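Local coordinates for odorant-binding protein 1F (Rattus norvegicus, PDB 3FIQ), which probably binds a wide variety of chemical odorants in the nasal epithelium as a secreted lipocalin, at residues A[4-8]-A[89-93]. Sequence-based numbering, arbitrary orientation.
Sequences NLDIS and HVLKK
The imidazole of H89 receives N4 at its edge: CB of N4 sits near the ring plane, 3.5 Å from CD2, and the ring of H101 meets H89 with planes about 65° apart. This is the wall of the lipocalin beta-barrel, where the N-terminal loop before helix 9-12 runs across strand 85-93 at a classic beta bulge, L91 and K92 both facing F99. No direct backbone hydrogen bond joins the two segments; instead a water donates to L5 O (3.1 Å) and accepts from V90 N (2.9 Å). V90 fills the middle. Its CG1, anti to the backbone N (chi1 176°), meets CB of L5 at 3.9 Å, while CG2 turns to CG2 of I7. L5 extends CD1 over the bulge, 3.7 Å from both L91 O and K92 CA. Farther along, the extended chain of K93 passes with CG beside L5 CD1 and CD 4.0 Å from I7 CG2; its NZ donates a hydrogen bond to D6 O and also forms a salt bridge with E11 of helix 9-12. A methionine in place of K93 would probably leave D6 O without its donor and the E11 carboxylate without its cationic mate. The D6 side chain starts away from the strand, and its carboxylate pairs with K72, whereas D6 O lies 2.7 Å from K93 NZ, the C=O...N angle a nearly straight 161°.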
loop_
_atom_site.group_PDB
_atom_site.type_symbol
_atom_site.label_atom_id
_atom_site.label_comp_id
_atom_site.label_asym_id
_atom_site.label_seq_id
_atom_site.Cartn_x
_atom_site.Cartn_y
_atom_site.Cartn_z
ATOM N N ASN A 4 -0.097 13.103 10.323
ATOM C CA ASN A 4 0.604 12.452 9.217
ATOM C C ASN A 4 1.150 13.441 8.153
ATOM O O ASN A 4 1.221 14.668 8.375
ATOM C CB ASN A 4 -0.298 11.385 8.573
ATOM C CG ASN A 4 -1.639 11.945 8.127
ATOM O OD1 ASN A 4 -2.683 11.660 8.726
ATOM N ND2 ASN A 4 -1.615 12.765 7.084
ATOM N N LEU A 5 1.550 12.881 7.011
ATOM C CA LEU A 5 2.259 13.619 5.984
ATOM C C LEU A 5 1.394 13.826 4.757
ATOM O O LEU A 5 0.857 12.874 4.224
ATOM C CB LEU A 5 3.436 12.797 5.549
ATOM C CG LEU A 5 4.484 12.543 6.606
ATOM C CD1 LEU A 5 5.501 11.606 6.086
ATOM C CD2 LEU A 5 5.085 13.889 6.961
ATOM N N ASP A 6 1.291 15.052 4.272
ATOM C CA ASP A 6 0.465 15.293 3.088
ATOM C C ASP A 6 1.252 14.873 1.839
ATOM O O ASP A 6 2.454 14.803 1.862
ATOM C CB ASP A 6 0.077 16.772 2.961
ATOM C CG ASP A 6 -0.820 17.255 4.097
ATOM O OD1 ASP A 6 -1.874 16.646 4.363
ATOM O OD2 ASP A 6 -0.475 18.289 4.712
ATOM N N ILE A 7 0.547 14.570 0.765
ATOM C CA ILE A 7 1.187 14.355 -0.533
ATOM C C ILE A 7 0.574 15.259 -1.594
ATOM O O ILE A 7 -0.624 15.597 -1.575
ATOM C CB ILE A 7 1.046 12.886 -1.016
ATOM C CG1 ILE A 7 -0.380 12.412 -0.822
ATOM C CG2 ILE A 7 1.997 12.053 -0.307
ATOM C CD1 ILE A 7 -0.582 10.941 -1.146
ATOM N N SER A 8 1.426 15.637 -2.534
ATOM C CA SER A 8 1.017 16.515 -3.607
ATOM C C SER A 8 0.972 15.778 -4.894
ATOM O O SER A 8 1.554 14.745 -5.066
ATOM C CB SER A 8 2.003 17.660 -3.720
ATOM O OG SER A 8 3.180 17.200 -4.237
ATOM N N HIS A 89 -3.195 6.259 5.079
ATOM C CA HIS A 89 -2.491 7.529 5.158
ATOM C C HIS A 89 -0.991 7.299 5.002
ATOM O O HIS A 89 -0.522 6.164 5.028
ATOM C CB HIS A 89 -2.850 8.302 6.465
ATOM C CG HIS A 89 -2.353 7.693 7.745
ATOM N ND1 HIS A 89 -2.904 6.577 8.329
ATOM C CD2 HIS A 89 -1.371 8.090 8.588
ATOM C CE1 HIS A 89 -2.272 6.303 9.463
ATOM N NE2 HIS A 89 -1.325 7.189 9.626
ATOM N N VAL A 90 -0.219 8.382 4.882
ATOM C CA VAL A 90 1.210 8.279 4.617
ATOM C C VAL A 90 1.996 8.337 5.922
ATOM O O VAL A 90 1.780 9.224 6.721
ATOM C CB VAL A 90 1.607 9.444 3.718
ATOM C CG1 VAL A 90 3.162 9.440 3.498
ATOM C CG2 VAL A 90 0.884 9.328 2.368
ATOM N N LEU A 91 2.804 7.353 6.195
ATOM C CA LEU A 91 3.602 7.337 7.393
ATOM C C LEU A 91 4.976 7.889 7.126
ATOM O O LEU A 91 5.626 8.463 8.010
ATOM C CB LEU A 91 3.852 5.910 7.900
ATOM C CG LEU A 91 2.762 5.034 8.303
ATOM C CD1 LEU A 91 3.293 3.648 8.706
ATOM C CD2 LEU A 91 2.005 5.678 9.454
ATOM N N LYS A 92 5.495 7.713 5.933
ATOM C CA LYS A 92 6.834 8.171 5.612
ATOM C C LYS A 92 6.904 8.403 4.152
ATOM O O LYS A 92 6.332 7.686 3.370
ATOM C CB LYS A 92 7.893 7.145 5.981
ATOM C CG LYS A 92 9.292 7.391 5.368
ATOM C CD LYS A 92 10.067 6.086 5.200
ATOM C CE LYS A 92 11.246 6.248 4.282
ATOM N NZ LYS A 92 12.375 6.771 5.067
ATOM N N LYS A 93 7.632 9.430 3.744
ATOM C CA LYS A 93 7.788 9.606 2.314
ATOM C C LYS A 93 9.142 10.244 1.987
ATOM O O LYS A 93 9.618 11.128 2.719
ATOM C CB LYS A 93 6.682 10.413 1.659
ATOM C CG LYS A 93 6.413 11.759 2.208
ATOM C CD LYS A 93 5.607 12.687 1.260
ATOM C CE LYS A 93 5.934 14.117 1.699
ATOM N NZ LYS A 93 5.065 15.154 1.204
HETATM O O HOH W 1 -1.520 11.003 5.032
#